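Local structure of glutamate receptor kainate-like protein (Pleurobrachia bachei, 4ZDM) at residues A[43-48]-A[56-61]; A[8-13]-A[225-230]; A[167-172]-A[184-189]. The protein binds glycine in its ligand-binding domain and probably forms part of a glycine-activated ion channel of the ionotropic glutamate receptor family. All blocks are in the same frame, centred on the assembly; numbering follows the deposited sequence. Where two conformers were deposited one is given.

Overall arrangement
Contacts 1 and 2 share one lobe of the ligand-binding domain, their centres about 11 Å apart, whereas contact 3 lies in the other lobe, its centre about 31 Å from that of contact 1 and about 36 Å from that of contact 2. The first two join through neighbouring parallel strands: I59 N is 2.9 Å from L12 O, a probable hydrogen bond, and V45 CG1 packs 3.5 Å from L12 CD1. Both also touch one sulfate ion. Along the chain, contacts 1 and 3 follow one another inside the long loop closed by contact 2. The bound glycine lies between the lobes; the F188 side chain of contact 3 is about 10 Å from it.

Contact 1: residues A[43-48]-A[56-61]; sequences EIVSMM and YNFITP. With SO4 (sulfate ion), chain D.
The Y56 ring receives V45 CG1 over one face: the methyl stands 3.4 Å above the plane, displaced toward the rim, and 3.8 Å from the ring centroid, 24° off the normal, which meets the geometry of a CH-pi contact. V45 CG1 comes within 3.5 Å of Y56 CE2. The F58 ring meets the same methyl differently, at its edge and near its plane, with F58 CE1 4.4 Å from V45 CG1. V45 can serve both rings because CG1 lies anti to its backbone N (chi1 165°), on the strand side of the helix. Beyond the face contact, Y56 OH reaches the helix backbone, 3.5 Å from S46 CA. Helix 43-48 and strand 56-59 run nearly antiparallel, at 153°. With an alanine in place of Y56, V45 CG1 would probably lose the ring face it rests on and a gap would open beside S46. The intervening N57 turns elsewhere and donates ND2 to O3 of a sulfate ion, probably from the crystallisation liquor (3.1 Å); R32 NH2 of the second subunit also binds that ion. The helix-strand contact itself is thus apolar, with dispersion and CH-pi attraction joining Y56 and F58 to V45.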
loop_
_atom_site.group_PDB
_atom_site.type_symbol
_atom_site.label_atom_id
_atom_site.label_comp_id
_atom_site.label_asym_id
_atom_site.label_seq_id
_atom_site.Cartn_x
_atom_site.Cartn_y
_atom_site.Cartn_z
ATOM N N GLU A 43 19.307 6.115 4.881
ATOM C CA GLU A 43 20.107 6.639 3.794
ATOM C C GLU A 43 20.261 5.646 2.634
ATOM O O GLU A 43 20.178 6.023 1.445
ATOM C CB GLU A 43 21.490 7.086 4.300
ATOM C CG GLU A 43 21.352 8.254 5.271
ATOM C CD GLU A 43 22.658 9.022 5.496
ATOM O OE1 GLU A 43 22.889 9.335 6.674
ATOM O OE2 GLU A 43 23.341 9.326 4.487
ATOM N N ILE A 44 20.398 4.356 2.929
ATOM C CA ILE A 44 20.430 3.352 1.871
ATOM C C ILE A 44 19.157 3.419 1.029
ATOM O O ILE A 44 19.185 3.389 -0.199
ATOM C CB ILE A 44 20.640 1.934 2.428
ATOM C CG1 ILE A 44 22.049 1.788 2.970
ATOM C CG2 ILE A 44 20.334 0.842 1.381
ATOM C CD1 ILE A 44 22.309 0.472 3.684
ATOM N N VAL A 45 18.015 3.476 1.692
ATOM C CA VAL A 45 16.751 3.518 0.984
ATOM C C VAL A 45 16.611 4.791 0.140
ATOM O O VAL A 45 16.065 4.724 -0.968
ATOM C CB VAL A 45 15.559 3.355 1.979
ATOM C CG1 VAL A 45 14.231 3.742 1.347
ATOM C CG2 VAL A 45 15.519 1.911 2.507
ATOM N N SER A 46 17.021 5.936 0.673
ATOM C CA SER A 46 16.968 7.155 -0.115
ATOM C C SER A 46 17.775 7.029 -1.397
ATOM O O SER A 46 17.277 7.375 -2.483
ATOM C CB SER A 46 17.431 8.303 0.738
ATOM O OG SER A 46 17.454 9.485 -0.051
ATOM N N MET A 47 18.989 6.509 -1.306
ATOM C CA MET A 47 19.795 6.329 -2.498
ATOM C C MET A 47 19.193 5.291 -3.442
ATOM O O MET A 47 19.225 5.440 -4.664
ATOM C CB MET A 47 21.226 5.935 -2.108
ATOM C CG MET A 47 21.962 6.976 -1.339
ATOM S SD MET A 47 23.686 6.495 -1.036
ATOM C CE MET A 47 23.486 4.729 -0.698
ATOM N N MET A 48 18.631 4.227 -2.876
ATOM C CA MET A 48 18.005 3.196 -3.695
ATOM C C MET A 48 16.803 3.731 -4.454
ATOM O O MET A 48 16.608 3.395 -5.615
ATOM C CB MET A 48 17.614 2.021 -2.783
ATOM C CG MET A 48 17.117 0.818 -3.513
ATOM S SD MET A 48 16.513 -0.496 -2.436
ATOM C CE MET A 48 18.034 -1.185 -1.856
ATOM N N TYR A 56 8.105 6.101 -1.880
ATOM C CA TYR A 56 7.929 5.261 -0.724
ATOM C C TYR A 56 7.528 6.012 0.515
ATOM O O TYR A 56 7.785 7.242 0.652
ATOM C CB TYR A 56 9.210 4.474 -0.434
ATOM C CG TYR A 56 10.372 5.335 -0.023
ATOM C CD1 TYR A 56 11.123 6.002 -0.997
ATOM C CD2 TYR A 56 10.752 5.434 1.300
ATOM C CE1 TYR A 56 12.220 6.820 -0.631
ATOM C CE2 TYR A 56 11.846 6.226 1.663
ATOM C CZ TYR A 56 12.551 6.889 0.700
ATOM O OH TYR A 56 13.653 7.687 1.024
ATOM N N ASN A 57 6.873 5.277 1.411
ATOM C CA ASN A 57 6.671 5.672 2.780
ATOM C C ASN A 57 7.014 4.531 3.692
ATOM O O ASN A 57 7.211 3.376 3.217
ATOM C CB ASN A 57 5.241 6.140 3.042
ATOM C CG ASN A 57 4.981 7.481 2.393
ATOM O OD1 ASN A 57 5.650 8.464 2.695
ATOM N ND2 ASN A 57 4.098 7.512 1.394
ATOM N N PHE A 58 7.122 4.807 4.978
ATOM C CA PHE A 58 7.469 3.806 5.956
ATOM C C PHE A 58 6.266 3.360 6.731
ATOM O O PHE A 58 5.369 4.182 7.048
ATOM C CB PHE A 58 8.490 4.385 6.964
ATOM C CG PHE A 58 9.859 4.671 6.423
ATOM C CD1 PHE A 58 10.379 4.037 5.313
ATOM C CD2 PHE A 58 10.710 5.581 7.078
ATOM C CE1 PHE A 58 11.649 4.291 4.874
ATOM C CE2 PHE A 58 11.964 5.826 6.622
ATOM C CZ PHE A 58 12.446 5.209 5.512
ATOM N N ILE A 59 6.190 2.102 7.150
ATOM C CA ILE A 59 5.106 1.615 7.970
ATOM C C ILE A 59 5.731 0.819 9.088
ATOM O O ILE A 59 6.541 -0.096 8.856
ATOM C CB ILE A 59 4.095 0.733 7.193
ATOM C CG1 ILE A 59 3.348 1.608 6.148
ATOM C CG2 ILE A 59 3.128 0.026 8.178
ATOM C CD1 ILE A 59 2.249 0.899 5.429
ATOM N N THR A 60 5.407 1.175 10.326
ATOM C CA THR A 60 5.889 0.505 11.533
ATOM C C THR A 60 4.818 -0.437 12.049
ATOM O O THR A 60 3.638 -0.027 12.216
ATOM C CB THR A 60 6.191 1.568 12.607
ATOM O OG1 THR A 60 7.115 2.497 12.076
ATOM C CG2 THR A 60 6.814 0.969 13.831
ATOM N N PRO A 61 5.160 -1.704 12.315
ATOM C CA PRO A 61 4.112 -2.616 12.791
ATOM C C PRO A 61 3.596 -2.198 14.140
ATOM O O PRO A 61 4.350 -1.767 15.003
ATOM C CB PRO A 61 4.814 -3.968 12.887
ATOM C CG PRO A 61 6.254 -3.641 12.926
ATOM C CD PRO A 61 6.448 -2.374 12.156
HETATM S S SO4 D . 1.185 5.375 1.851
HETATM O O1 SO4 D . 1.352 5.800 3.284
HETATM O O2 SO4 D . 0.155 4.310 1.806
HETATM O O3 SO4 D . 2.502 4.815 1.393
HETATM O O4 SO4 D . 0.792 6.488 0.981
#

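Contact 2: residues A[8-13]-A[225-230]; sequences MHLRLG and SPFKNL. With SO4 (sulfate ion), chain D.
M8 and F227 bring the two backbones nearest, yet their CA atoms are still 10.2 Å apart, so side chains alone bridge strand 8-13 and the start of the helix. F227 holds the N-cap position within a type I turn from S225 to K228, and its N donates to S225 OG (3.2 Å), an ST turn that also sets the hydroxyl oxygen over the centre of one ring face. With F227 CG between its backbone N and carbonyl carbon (chi1 55°), the ring extends toward the strand. There F227 CE2 touches L10 CD2 at 4.0 Å and M8 CE at 4.2 Å, both oblique to the ring. The extended M8 chain crosses F227 at about a right angle; its SD is 5.2 Å from the ring centroid, a Met-aromatic contact. H9 and R11, alternating with these residues, face the sulfate: H9 NE2 donates almost straight to O3 (2.8 Å, 173°), while R11 NE and NH2 both grip O2, and H9 CD2 lies over the guanidinium face. R11 NH2 also bonds to K87 O of the second subunit. Within the sheet, strand 8-13 runs parallel to strands 54-59 and 90-92, and F227 packs further on L5 and on L221 of strand 205-221.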
loop_
_atom_site.group_PDB
_atom_site.type_symbol
_atom_site.label_atom_id
_atom_site.label_comp_id
_atom_site.label_asym_id
_atom_site.label_seq_id
_atom_site.Cartn_x
_atom_site.Cartn_y
_atom_site.Cartn_z
ATOM N N MET A 8 6.953 3.394 -9.469
ATOM C CA MET A 8 6.207 2.532 -8.549
ATOM C C MET A 8 6.249 3.104 -7.155
ATOM O O MET A 8 7.261 3.629 -6.734
ATOM C CB MET A 8 6.828 1.108 -8.520
ATOM C CG MET A 8 6.061 0.062 -7.759
ATOM S SD MET A 8 6.982 -1.522 -7.871
ATOM C CE MET A 8 5.736 -2.579 -7.119
ATOM N N HIS A 9 5.172 2.908 -6.411
ATOM C CA HIS A 9 5.100 3.275 -5.005
ATOM C C HIS A 9 5.260 2.053 -4.126
ATOM O O HIS A 9 4.469 1.092 -4.303
ATOM C CB HIS A 9 3.748 3.919 -4.727
ATOM C CG HIS A 9 3.670 4.461 -3.360
ATOM N ND1 HIS A 9 4.386 5.570 -2.970
ATOM C CD2 HIS A 9 2.996 4.034 -2.262
ATOM C CE1 HIS A 9 4.200 5.780 -1.673
ATOM N NE2 HIS A 9 3.323 4.885 -1.236
ATOM N N LEU A 10 6.189 2.101 -3.196
ATOM C CA LEU A 10 6.421 1.029 -2.226
ATOM C C LEU A 10 6.182 1.454 -0.817
ATOM O O LEU A 10 6.485 2.596 -0.445
ATOM C CB LEU A 10 7.851 0.508 -2.343
ATOM C CG LEU A 10 8.314 0.001 -3.695
ATOM C CD1 LEU A 10 9.814 -0.396 -3.593
ATOM C CD2 LEU A 10 7.486 -1.162 -4.178
ATOM N N ARG A 11 5.624 0.572 -0.005
ATOM C CA ARG A 11 5.536 0.762 1.429
ATOM C C ARG A 11 6.642 -0.091 2.039
ATOM O O ARG A 11 6.808 -1.261 1.731
ATOM C CB ARG A 11 4.195 0.366 2.003
ATOM C CG ARG A 11 3.092 1.371 1.772
ATOM C CD ARG A 11 2.404 1.155 0.441
ATOM N NE ARG A 11 1.239 2.052 0.335
ATOM C CZ ARG A 11 0.381 2.045 -0.663
ATOM N NH1 ARG A 11 0.492 1.184 -1.647
ATOM N NH2 ARG A 11 -0.601 2.923 -0.656
ATOM N N LEU A 12 7.445 0.523 2.897
ATOM C CA LEU A 12 8.644 -0.099 3.440
ATOM C C LEU A 12 8.493 -0.259 4.942
ATOM O O LEU A 12 8.210 0.692 5.673
ATOM C CB LEU A 12 9.886 0.718 3.092
ATOM C CG LEU A 12 10.089 0.943 1.606
ATOM C CD1 LEU A 12 11.324 1.790 1.394
ATOM C CD2 LEU A 12 10.168 -0.280 0.763
ATOM N N GLY A 13 8.747 -1.478 5.418
ATOM C CA GLY A 13 8.576 -1.799 6.809
ATOM C C GLY A 13 9.783 -1.418 7.652
ATOM O O GLY A 13 10.912 -1.758 7.316
ATOM N N SER A 225 9.262 -11.681 -6.017
ATOM C CA SER A 225 9.117 -10.255 -6.226
ATOM C C SER A 225 9.711 -9.816 -7.536
ATOM O O SER A 225 10.881 -10.120 -7.806
ATOM C CB SER A 225 9.801 -9.466 -5.105
ATOM O OG SER A 225 9.701 -8.076 -5.390
ATOM N N PRO A 226 8.956 -9.010 -8.279
ATOM C CA PRO A 226 9.511 -8.548 -9.543
ATOM C C PRO A 226 10.623 -7.538 -9.390
ATOM O O PRO A 226 11.301 -7.290 -10.407
ATOM C CB PRO A 226 8.286 -7.961 -10.253
ATOM C CG PRO A 226 7.353 -7.578 -9.198
ATOM C CD PRO A 226 7.552 -8.588 -8.077
ATOM N N PHE A 227 10.817 -6.938 -8.220
ATOM C CA PHE A 227 11.851 -5.933 -8.095
ATOM C C PHE A 227 13.063 -6.433 -7.283
ATOM O O PHE A 227 14.003 -5.692 -7.062
ATOM C CB PHE A 227 11.282 -4.598 -7.540
ATOM C CG PHE A 227 10.543 -4.722 -6.241
ATOM C CD1 PHE A 227 11.214 -4.719 -5.038
ATOM C CD2 PHE A 227 9.186 -4.825 -6.230
ATOM C CE1 PHE A 227 10.549 -4.832 -3.848
ATOM C CE2 PHE A 227 8.503 -4.903 -5.032
ATOM C CZ PHE A 227 9.178 -4.933 -3.849
ATOM N N LYS A 228 13.092 -7.722 -6.919
ATOM C CA LYS A 228 14.235 -8.251 -6.183
ATOM C C LYS A 228 15.567 -8.093 -6.927
ATOM O O LYS A 228 16.551 -7.693 -6.319
ATOM C CB LYS A 228 14.065 -9.729 -5.829
ATOM C CG LYS A 228 15.199 -10.246 -4.934
ATOM C CD LYS A 228 14.919 -11.619 -4.425
ATOM C CE LYS A 228 15.975 -12.052 -3.444
ATOM N NZ LYS A 228 17.329 -12.227 -4.049
ATOM N N ASN A 229 15.620 -8.410 -8.211
ATOM C CA ASN A 229 16.881 -8.327 -8.889
ATOM C C ASN A 229 17.433 -6.908 -8.926
ATOM O O ASN A 229 18.640 -6.714 -8.798
ATOM C CB ASN A 229 16.764 -8.883 -10.328
ATOM C CG ASN A 229 16.521 -10.382 -10.359
ATOM O OD1 ASN A 229 16.853 -11.108 -9.426
ATOM N ND2 ASN A 229 15.944 -10.855 -11.464
ATOM N N LEU A 230 16.575 -5.898 -9.075
ATOM C CA LEU A 230 17.024 -4.515 -9.078
ATOM C C LEU A 230 17.517 -4.074 -7.704
ATOM O O LEU A 230 18.512 -3.351 -7.575
ATOM C CB LEU A 230 15.918 -3.568 -9.584
ATOM C CG LEU A 230 15.596 -3.689 -11.084
ATOM C CD1 LEU A 230 14.373 -2.825 -11.364
ATOM C CD2 LEU A 230 16.740 -3.234 -11.911
HETATM S S SO4 D . 1.185 5.375 1.851
HETATM O O1 SO4 D . 1.352 5.800 3.284
HETATM O O2 SO4 D . 0.155 4.310 1.806
HETATM O O3 SO4 D . 2.502 4.815 1.393
HETATM O O4 SO4 D . 0.792 6.488 0.981
#

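Contact 3: residues A[167-172]-A[184-189]; sequences DAVKVG and GGFVFI
F186 gives up the largest area in this contact and meets two valines of strand 169-171. A chi1 of -179° swings the F186 ring away from its backbone N and out toward the valines. V169 approaches that ring at the edge, near its plane, with CB 4.0 Å from F186 CE2. V171 comes next in buried area and divides its two methyls between the aromatics: V171 CG1 lies 4.4 Å from F186 CZ, and V171 CG2 lies 4.5 Å from F188 CE1, both oblique to their rings. These separations indicate ordinary apolar packing, without a stack or a polar link between the segments.

The alternation of the strand explains the pattern. V169 and V171 point toward the rings, whereas K170 between them points away and curls back, giving NZ to A168 O at 2.8 Å; A165 O accepts from the same NZ. At the other segment, V187 and I189 turn elsewhere, onto strands 112-121 and 205-221.

The two strand axes approach to 9.8 Å at 61°, too far apart for direct pairing; strand 140-144 lies between them, parallel to both. Helix 174-182 makes the connection; F186 packs on R180, and F188 on L178 and M181, of that helix. This is a beta-alpha-beta crossover that passes over one strand, in keeping with the second lobe of the periplasmic-binding-protein-like fold. Further along strand 186-192, E191 lines the glycine pocket.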
loop_
_atom_site.group_PDB
_atom_site.type_symbol
_atom_site.label_atom_id
_atom_site.label_comp_id
_atom_site.label_asym_id
_atom_site.label_seq_id
_atom_site.Cartn_x
_atom_site.Cartn_y
_atom_site.Cartn_z
ATOM N N ASP A 167 15.444 -21.304 28.457
ATOM C CA ASP A 167 15.558 -20.793 29.820
ATOM C C ASP A 167 15.845 -19.293 29.906
ATOM O O ASP A 167 15.905 -18.702 30.987
ATOM C CB ASP A 167 16.635 -21.557 30.551
ATOM C CG ASP A 167 16.205 -22.996 30.861
ATOM O OD1 ASP A 167 14.997 -23.281 30.827
ATOM O OD2 ASP A 167 17.075 -23.824 31.103
ATOM N N ALA A 168 16.020 -18.647 28.762
ATOM C CA ALA A 168 16.206 -17.211 28.769
ATOM C C ALA A 168 14.972 -16.436 29.236
ATOM O O ALA A 168 13.838 -16.819 28.928
ATOM C CB ALA A 168 16.571 -16.734 27.373
ATOM N N VAL A 169 15.201 -15.309 29.904
ATOM C CA VAL A 169 14.190 -14.314 30.112
ATOM C C VAL A 169 13.783 -13.807 28.741
ATOM O O VAL A 169 14.672 -13.584 27.914
ATOM C CB VAL A 169 14.707 -13.158 30.964
ATOM C CG1 VAL A 169 13.682 -12.062 31.084
ATOM C CG2 VAL A 169 15.091 -13.638 32.379
ATOM N N LYS A 170 12.485 -13.640 28.494
ATOM C CA LYS A 170 11.994 -13.054 27.239
ATOM C C LYS A 170 11.604 -11.608 27.452
ATOM O O LYS A 170 10.709 -11.302 28.257
ATOM C CB LYS A 170 10.809 -13.854 26.689
ATOM C CG LYS A 170 11.072 -15.359 26.496
ATOM C CD LYS A 170 12.417 -15.670 25.789
ATOM C CE LYS A 170 12.540 -17.129 25.456
ATOM N NZ LYS A 170 12.564 -18.025 26.700
ATOM N N VAL A 171 12.342 -10.688 26.844
ATOM C CA VAL A 171 12.044 -9.267 26.961
ATOM C C VAL A 171 11.273 -8.800 25.736
ATOM O O VAL A 171 11.319 -9.427 24.680
ATOM C CB VAL A 171 13.317 -8.386 27.190
ATOM C CG1 VAL A 171 13.996 -8.710 28.540
ATOM C CG2 VAL A 171 14.325 -8.534 26.044
ATOM N N GLY A 172 10.554 -7.694 25.874
ATOM C CA GLY A 172 9.655 -7.257 24.831
ATOM C C GLY A 172 10.295 -6.430 23.730
ATOM O O GLY A 172 9.704 -6.229 22.678
ATOM N N GLY A 184 22.867 -4.958 35.585
ATOM C CA GLY A 184 23.742 -5.968 36.140
ATOM C C GLY A 184 23.133 -7.336 36.382
ATOM O O GLY A 184 21.923 -7.476 36.502
ATOM N N GLY A 185 23.975 -8.350 36.445
ATOM C CA GLY A 185 23.496 -9.683 36.746
ATOM C C GLY A 185 22.712 -10.362 35.640
ATOM O O GLY A 185 22.043 -11.380 35.863
ATOM N N PHE A 186 22.840 -9.818 34.431
ATOM C CA PHE A 186 21.976 -10.212 33.314
ATOM C C PHE A 186 22.767 -10.199 32.012
ATOM O O PHE A 186 23.271 -9.147 31.611
ATOM C CB PHE A 186 20.799 -9.247 33.240
ATOM C CG PHE A 186 19.797 -9.529 32.153
ATOM C CD1 PHE A 186 19.973 -9.024 30.875
ATOM C CD2 PHE A 186 18.633 -10.235 32.429
ATOM C CE1 PHE A 186 18.999 -9.235 29.879
ATOM C CE2 PHE A 186 17.684 -10.456 31.440
ATOM C CZ PHE A 186 17.877 -9.961 30.177
ATOM N N VAL A 187 22.869 -11.364 31.351
ATOM C CA VAL A 187 23.543 -11.509 30.065
ATOM C C VAL A 187 22.502 -11.340 28.960
ATOM O O VAL A 187 21.526 -12.085 28.909
ATOM C CB VAL A 187 24.250 -12.859 29.933
ATOM C CG1 VAL A 187 24.875 -13.007 28.590
ATOM C CG2 VAL A 187 25.337 -13.005 31.019
ATOM N N PHE A 188 22.703 -10.346 28.121
ATOM C CA PHE A 188 21.829 -10.114 26.978
ATOM C C PHE A 188 22.476 -10.720 25.766
ATOM O O PHE A 188 23.606 -10.380 25.417
ATOM C CB PHE A 188 21.583 -8.615 26.788
ATOM C CG PHE A 188 20.563 -8.259 25.714
ATOM C CD1 PHE A 188 19.426 -9.008 25.507
ATOM C CD2 PHE A 188 20.718 -7.112 24.970
ATOM C CE1 PHE A 188 18.531 -8.656 24.513
ATOM C CE2 PHE A 188 19.787 -6.745 23.996
ATOM C CZ PHE A 188 18.698 -7.521 23.780
ATOM N N ILE A 189 21.762 -11.638 25.119
ATOM C CA ILE A 189 22.265 -12.296 23.924
ATOM C C ILE A 189 21.547 -11.684 22.711
ATOM O O ILE A 189 20.344 -11.903 22.545
ATOM C CB ILE A 189 22.084 -13.818 23.957
ATOM C CG1 ILE A 189 22.793 -14.432 25.168
ATOM C CG2 ILE A 189 22.605 -14.391 22.654
ATOM C CD1 ILE A 189 22.382 -15.880 25.438
#